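Local coordinates for protein MupZ (Pseudomonas fluorescens, PDB 6FXD) that probably acts as an epoxide hydrolase that helps build the oxygen heterocycles of the antibiotic mupirocin, at residues S76-L81 / D114-P119; L58-S63 / L82-N87. All blocks are in the same frame, centred on the assembly; numbering follows the deposited sequence. Where two conformers were deposited one is given.

Contact 1 (S76-L81 / D114-P119)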
loop_
_atom_site.group_PDB
_atom_site.type_symbol
_atom_site.label_atom_id
_atom_site.label_comp_id
_atom_site.label_asym_id
_atom_site.label_seq_id
_atom_site.Cartn_x
_atom_site.Cartn_y
_atom_site.Cartn_z
ATOM N N SER A 76 -18.168 3.893 -2.597
ATOM C CA SER A 76 -17.383 2.700 -2.294
ATOM C C SER A 76 -16.322 2.405 -3.351
ATOM O O SER A 76 -15.350 1.704 -3.045
ATOM C CB SER A 76 -18.293 1.496 -2.037
ATOM O OG SER A 76 -19.132 1.259 -3.143
ATOM N N ASP A 77 -16.499 2.895 -4.579
ATOM C CA ASP A 77 -15.508 2.752 -5.643
ATOM C C ASP A 77 -15.839 3.755 -6.747
ATOM O O ASP A 77 -16.807 4.512 -6.649
ATOM C CB ASP A 77 -15.433 1.306 -6.154
ATOM C CG ASP A 77 -16.774 0.783 -6.673
ATOM O OD1 ASP A 77 -17.669 1.587 -7.004
ATOM O OD2 ASP A 77 -16.923 -0.453 -6.767
ATOM N N ALA A 78 -15.025 3.741 -7.811
ATOM C CA ALA A 78 -15.208 4.695 -8.902
ATOM C C ALA A 78 -16.562 4.509 -9.566
ATOM O O ALA A 78 -17.212 5.488 -9.950
ATOM C CB ALA A 78 -14.085 4.527 -9.931
ATOM N N GLN A 79 -17.000 3.255 -9.703
ATOM C CA GLN A 79 -18.307 2.977 -10.286
ATOM C C GLN A 79 -19.427 3.650 -9.501
ATOM O O GLN A 79 -20.408 4.110 -10.094
ATOM C CB GLN A 79 -18.536 1.468 -10.366
ATOM C CG GLN A 79 -19.761 1.078 -11.193
ATOM C CD GLN A 79 -19.683 1.561 -12.627
ATOM O OE1 GLN A 79 -18.718 1.288 -13.336
ATOM N NE2 GLN A 79 -20.706 2.294 -13.060
ATOM N N GLY A 80 -19.304 3.730 -8.174
ATOM C CA GLY A 80 -20.318 4.433 -7.399
ATOM C C GLY A 80 -20.434 5.894 -7.789
ATOM O O GLY A 80 -21.538 6.446 -7.858
ATOM N N LEU A 81 -19.297 6.551 -8.026
ATOM C CA LEU A 81 -19.327 7.952 -8.440
ATOM C C LEU A 81 -19.951 8.091 -9.823
ATOM O O LEU A 81 -20.761 8.996 -10.057
ATOM C CB LEU A 81 -17.921 8.578 -8.354
ATOM C CG LEU A 81 -17.745 10.040 -8.797
ATOM C CD1 LEU A 81 -18.810 10.970 -8.213
ATOM C CD2 LEU A 81 -16.343 10.570 -8.456
ATOM N N ASP A 114 -8.158 6.276 -12.507
ATOM C CA ASP A 114 -8.007 5.997 -13.933
ATOM C C ASP A 114 -9.355 5.763 -14.608
ATOM O O ASP A 114 -9.520 6.096 -15.786
ATOM C CB ASP A 114 -7.097 4.779 -14.137
ATOM C CG ASP A 114 -5.627 5.085 -13.869
ATOM O OD1 ASP A 114 -5.263 6.272 -13.762
ATOM O OD2 ASP A 114 -4.833 4.126 -13.760
ATOM N N LYS A 115 -10.324 5.195 -13.885
ATOM C CA LYS A 115 -11.655 4.953 -14.440
ATOM C C LYS A 115 -12.503 6.213 -14.511
ATOM O O LYS A 115 -13.552 6.193 -15.174
ATOM C CB LYS A 115 -12.381 3.884 -13.619
ATOM C CG LYS A 115 -11.622 2.562 -13.493
ATOM C CD LYS A 115 -12.264 1.643 -12.451
ATOM C CE LYS A 115 -11.424 0.382 -12.248
ATOM N NZ LYS A 115 -11.970 -0.537 -11.205
ATOM N N LEU A 116 -12.069 7.298 -13.869
ATOM C CA LEU A 116 -12.834 8.532 -13.785
ATOM C C LEU A 116 -12.313 9.646 -14.685
ATOM O O LEU A 116 -13.067 10.586 -14.962
ATOM C CB LEU A 116 -12.842 9.037 -12.329
ATOM C CG LEU A 116 -13.480 8.107 -11.287
ATOM C CD1 LEU A 116 -13.304 8.618 -9.866
ATOM C CD2 LEU A 116 -14.964 7.885 -11.612
ATOM N N ARG A 117 -11.049 9.579 -15.132
ATOM C CA ARG A 117 -10.460 10.708 -15.852
ATOM C C ARG A 117 -11.186 10.989 -17.164
ATOM O O ARG A 117 -11.316 12.150 -17.572
ATOM C CB ARG A 117 -8.958 10.494 -16.061
ATOM C CG ARG A 117 -8.179 10.514 -14.749
ATOM C CD ARG A 117 -6.684 10.315 -14.942
ATOM N NE ARG A 117 -5.951 10.331 -13.671
ATOM C CZ ARG A 117 -5.432 11.418 -13.095
ATOM N NH1 ARG A 117 -5.545 12.608 -13.667
ATOM N NH2 ARG A 117 -4.785 11.310 -11.940
ATOM N N GLY A 118 -11.662 9.947 -17.839
ATOM C CA GLY A 118 -12.425 10.104 -19.058
ATOM C C GLY A 118 -13.826 10.641 -18.811
ATOM O O GLY A 118 -14.192 11.711 -19.306
ATOM N N PRO A 119 -14.640 9.902 -18.044
ATOM C CA PRO A 119 -16.020 10.353 -17.791
ATOM C C PRO A 119 -16.145 11.720 -17.137
ATOM O O PRO A 119 -17.132 12.419 -17.399
ATOM C CB PRO A 119 -16.595 9.251 -16.890
ATOM C CG PRO A 119 -15.738 8.069 -17.108
ATOM C CD PRO A 119 -14.387 8.561 -17.491
#
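Ala78, in the first turn of helix 78-94, meets the isobutyl group of Leu116 from the loop that follows helix 110-113. The CB of Ala78 lies 3.9 Å from the CD2 of Leu116, and this same methyl comes within 3.7 Å of the carbonyl oxygen of Ala78, so it touches both the side chain and the backbone of the residue. CD1, the other branch of Leu116, reaches on to the CD2 of Leu81, 3.9 Å away and one turn further along the helix. The side chains of Leu81 and Leu116 cross at about a right angle and touch through single methyls. In Leu116, chi1 of -61° sets CG anti to the carbonyl carbon and against the CB of Ala78, and chi2 of 174° turns CD2 to Ala78 and CD1 on to Leu81. Lys115 adds a lighter contact at the exposed border, where its CB lies 4.1 Å from the CB of Ala78. No hydrogen bond passes directly between 76-81 and 114-119. Polar ties come from the second shell: Glu112 accepts a hydrogen bond from the backbone N of Ala78 through OE1 and forms a salt bridge with Lys115 NZ through OE2, linking helix start and loop. The helix start is itself ordered by Asp77 at the N-cap. Its OD1 accepts from Gly80 N at 2.9 Å with an N-H...O angle of 147°, the NH meeting the oxygen nearly along its C-O bond. On the sheet side, Leu116 packs on Val106 and Leu81 on Tyr104, both of strand 100-108. The arrangement is an N-capped helix start whose apolar flank is packed against the connection to strand 126-135, the C-terminal addition to a ferredoxin-like alpha/beta core.

Contact 2 (L58-S63 / L82-N87); sequences LYYGFS and LNHLVN
Tyr60 on strand 57-65 and His84 on helix 78-94 carry the whole contact, ring against ring. The closest approach is 3.6 Å, from the CE1 of Tyr60 to the CE1 of His84, and the NE2 of His84 lies 3.8 Å from the same tyrosine carbon. The ring centroids are 5.4 Å apart and the planes are inclined at 58°, an oblique meeting. Both side chains have CG anti to their backbone N (chi1 -170° for Tyr60, 173° for His84), which sends the rings from strand and helix toward each other, where the two side chains cross at about a right angle. A water joins their polar ends: it lies 2.9 Å from the OH of Tyr60 and 2.8 Å from the NE2 of His84, in the plane of each ring at its edge. The far nitrogen of the imidazole, ND1, is hydrogen-bonded to Glu54 OE2. With the water at NE2 and Glu54 at ND1, both ring nitrogens have partners, which should limit rotation of the imidazole; Glu54 OE2 also accepts from Asn87 ND2, one helical turn on. Phe47 and Thr51 of helix 37-51 pack on Tyr60, as does Cys71 of strand 68-75, while the ring of Tyr75 meets that of His84. Were Tyr60 replaced by an alanine, the bridging water would probably lose its phenolic partner and a gap would open beside the imidazole. Strand 57-65 also pairs antiparallel with a strand of a second subunit, extending the sheet across the interface. Elements 24-31, 37-51, 57-65, 68-75, 78-94 and 100-108 follow the beta-alpha-beta-beta-alpha-beta order of a ferredoxin-like fold, in which this contact ties the edge strand to the second helix.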
loop_
_atom_site.group_PDB
_atom_site.type_symbol
_atom_site.label_atom_id
_atom_site.label_comp_id
_atom_site.label_asym_id
_atom_site.label_seq_id
_atom_site.Cartn_x
_atom_site.Cartn_y
_atom_site.Cartn_z
ATOM N N LEU A 58 -21.699 6.102 0.289
ATOM C CA LEU A 58 -21.477 5.896 1.715
ATOM C C LEU A 58 -21.693 7.148 2.552
ATOM O O LEU A 58 -22.018 7.036 3.739
ATOM C CB LEU A 58 -20.050 5.393 1.949
ATOM C CG LEU A 58 -19.631 4.165 1.138
ATOM C CD1 LEU A 58 -18.147 3.854 1.359
ATOM C CD2 LEU A 58 -20.494 2.958 1.473
ATOM N N TYR A 59 -21.474 8.331 1.983
ATOM C CA TYR A 59 -21.632 9.583 2.707
ATOM C C TYR A 59 -21.941 10.673 1.693
ATOM O O TYR A 59 -21.341 10.708 0.621
ATOM C CB TYR A 59 -20.331 9.940 3.423
ATOM C CG TYR A 59 -20.430 11.107 4.363
ATOM C CD1 TYR A 59 -20.271 12.413 3.903
ATOM C CD2 TYR A 59 -20.638 10.912 5.724
ATOM C CE1 TYR A 59 -20.354 13.492 4.760
ATOM C CE2 TYR A 59 -20.712 11.982 6.588
ATOM C CZ TYR A 59 -20.568 13.269 6.104
ATOM O OH TYR A 59 -20.646 14.337 6.964
ATOM N N TYR A 60 -22.876 11.561 2.032
ATOM C CA TYR A 60 -23.238 12.650 1.124
ATOM C C TYR A 60 -23.739 13.793 2.003
ATOM O O TYR A 60 -24.847 13.712 2.551
ATOM C CB TYR A 60 -24.315 12.182 0.156
ATOM C CG TYR A 60 -24.635 13.117 -0.984
ATOM C CD1 TYR A 60 -23.820 13.189 -2.116
ATOM C CD2 TYR A 60 -25.787 13.897 -0.951
ATOM C CE1 TYR A 60 -24.155 14.024 -3.180
ATOM C CE2 TYR A 60 -26.108 14.739 -1.985
ATOM C CZ TYR A 60 -25.309 14.798 -3.101
ATOM O OH TYR A 60 -25.677 15.652 -4.113
ATOM N N GLY A 61 -22.951 14.850 2.142
ATOM C CA GLY A 61 -23.299 15.921 3.061
ATOM C C GLY A 61 -22.868 17.287 2.569
ATOM O O GLY A 61 -21.786 17.443 1.993
ATOM N N PHE A 62 -23.708 18.290 2.831
ATOM C CA PHE A 62 -23.482 19.666 2.400
ATOM C C PHE A 62 -23.055 20.531 3.582
ATOM O O PHE A 62 -23.661 20.471 4.660
ATOM C CB PHE A 62 -24.748 20.273 1.782
ATOM C CG PHE A 62 -25.079 19.732 0.424
ATOM C CD1 PHE A 62 -24.470 20.245 -0.731
ATOM C CD2 PHE A 62 -25.997 18.698 0.288
ATOM C CE1 PHE A 62 -24.802 19.745 -1.987
ATOM C CE2 PHE A 62 -26.312 18.192 -0.961
ATOM C CZ PHE A 62 -25.719 18.708 -2.089
ATOM N N SER A 63 -22.038 21.365 3.364
ATOM C CA SER A 63 -21.516 22.283 4.373
ATOM C C SER A 63 -21.343 23.664 3.757
ATOM O O SER A 63 -21.269 23.809 2.538
ATOM C CB SER A 63 -20.140 21.848 4.890
ATOM O OG SER A 63 -20.176 20.524 5.367
ATOM N N LEU A 82 -19.613 7.186 -10.744
ATOM C CA LEU A 82 -20.245 7.219 -12.058
ATOM C C LEU A 82 -21.746 6.981 -11.947
ATOM O O LEU A 82 -22.529 7.618 -12.662
ATOM C CB LEU A 82 -19.571 6.217 -12.998
ATOM C CG LEU A 82 -18.067 6.494 -13.199
ATOM C CD1 LEU A 82 -17.364 5.443 -14.060
ATOM C CD2 LEU A 82 -17.831 7.913 -13.736
ATOM N N ASN A 83 -22.172 6.063 -11.067
ATOM C CA ASN A 83 -23.607 5.832 -10.917
ATOM C C ASN A 83 -24.302 7.080 -10.408
ATOM O O ASN A 83 -25.445 7.357 -10.793
ATOM C CB ASN A 83 -23.900 4.664 -9.973
ATOM C CG ASN A 83 -23.490 3.333 -10.535
ATOM O OD1 ASN A 83 -23.279 3.192 -11.736
ATOM N ND2 ASN A 83 -23.408 2.330 -9.668
ATOM N N HIS A 84 -23.632 7.838 -9.532
ATOM C CA HIS A 84 -24.221 9.072 -9.010
ATOM C C HIS A 84 -24.411 10.103 -10.114
ATOM O O HIS A 84 -25.450 10.779 -10.181
ATOM C CB HIS A 84 -23.320 9.652 -7.918
ATOM C CG HIS A 84 -23.754 11.000 -7.425
ATOM N ND1 HIS A 84 -24.887 11.179 -6.655
ATOM C CD2 HIS A 84 -23.197 12.227 -7.568
ATOM C CE1 HIS A 84 -25.013 12.460 -6.355
ATOM N NE2 HIS A 84 -23.998 13.116 -6.891
ATOM N N LEU A 85 -23.406 10.241 -10.979
ATOM C CA LEU A 85 -23.482 11.153 -12.112
ATOM C C LEU A 85 -24.724 10.882 -12.947
ATOM O O LEU A 85 -25.429 11.817 -13.339
ATOM C CB LEU A 85 -22.228 10.973 -12.967
ATOM C CG LEU A 85 -21.631 12.205 -13.632
ATOM C CD1 LEU A 85 -21.044 13.087 -12.555
ATOM C CD2 LEU A 85 -20.564 11.790 -14.630
ATOM N N VAL A 86 -25.009 9.607 -13.223
ATOM C CA VAL A 86 -26.197 9.251 -13.994
ATOM C C VAL A 86 -27.464 9.532 -13.195
ATOM O O VAL A 86 -28.467 10.023 -13.739
ATOM C CB VAL A 86 -26.130 7.777 -14.438
ATOM C CG1 VAL A 86 -27.441 7.362 -15.109
ATOM C CG2 VAL A 86 -24.943 7.552 -15.368
ATOM N N ASN A 87 -27.453 9.195 -11.902
ATOM C CA ASN A 87 -28.652 9.322 -11.075
ATOM C C ASN A 87 -29.074 10.778 -10.933
ATOM O O ASN A 87 -30.273 11.100 -10.951
ATOM C CB ASN A 87 -28.370 8.718 -9.694
ATOM C CG ASN A 87 -29.577 8.746 -8.760
ATOM O OD1 ASN A 87 -30.697 8.444 -9.165
ATOM N ND2 ASN A 87 -29.337 9.065 -7.495
HETATM O O HOH W 1 -23.698 15.867 -6.227
#

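How the contacts relate
After strand 24-31 and helix 37-51, strand 57-65 supplies 58-63; strand 68-75 returns beside it and runs through 76-77 into helix 78-94. The first turn of this helix belongs to contact 1 and the next turns, 82-87, to contact 2. Contact 2 thus closes first, over 18 intervening residues, and contact 1 closes later, over 32 that include the rest of the helix, strand 100-108 and helix 110-113. The two loops cross, with segments alternating along the chain. The contacts touch at Leu82, which packs on Leu116 and Pro119, and again where Ser76 meets Leu58. Helix 78-94 therefore joins the edge strand at the subunit interface to the loop before strand 126-135.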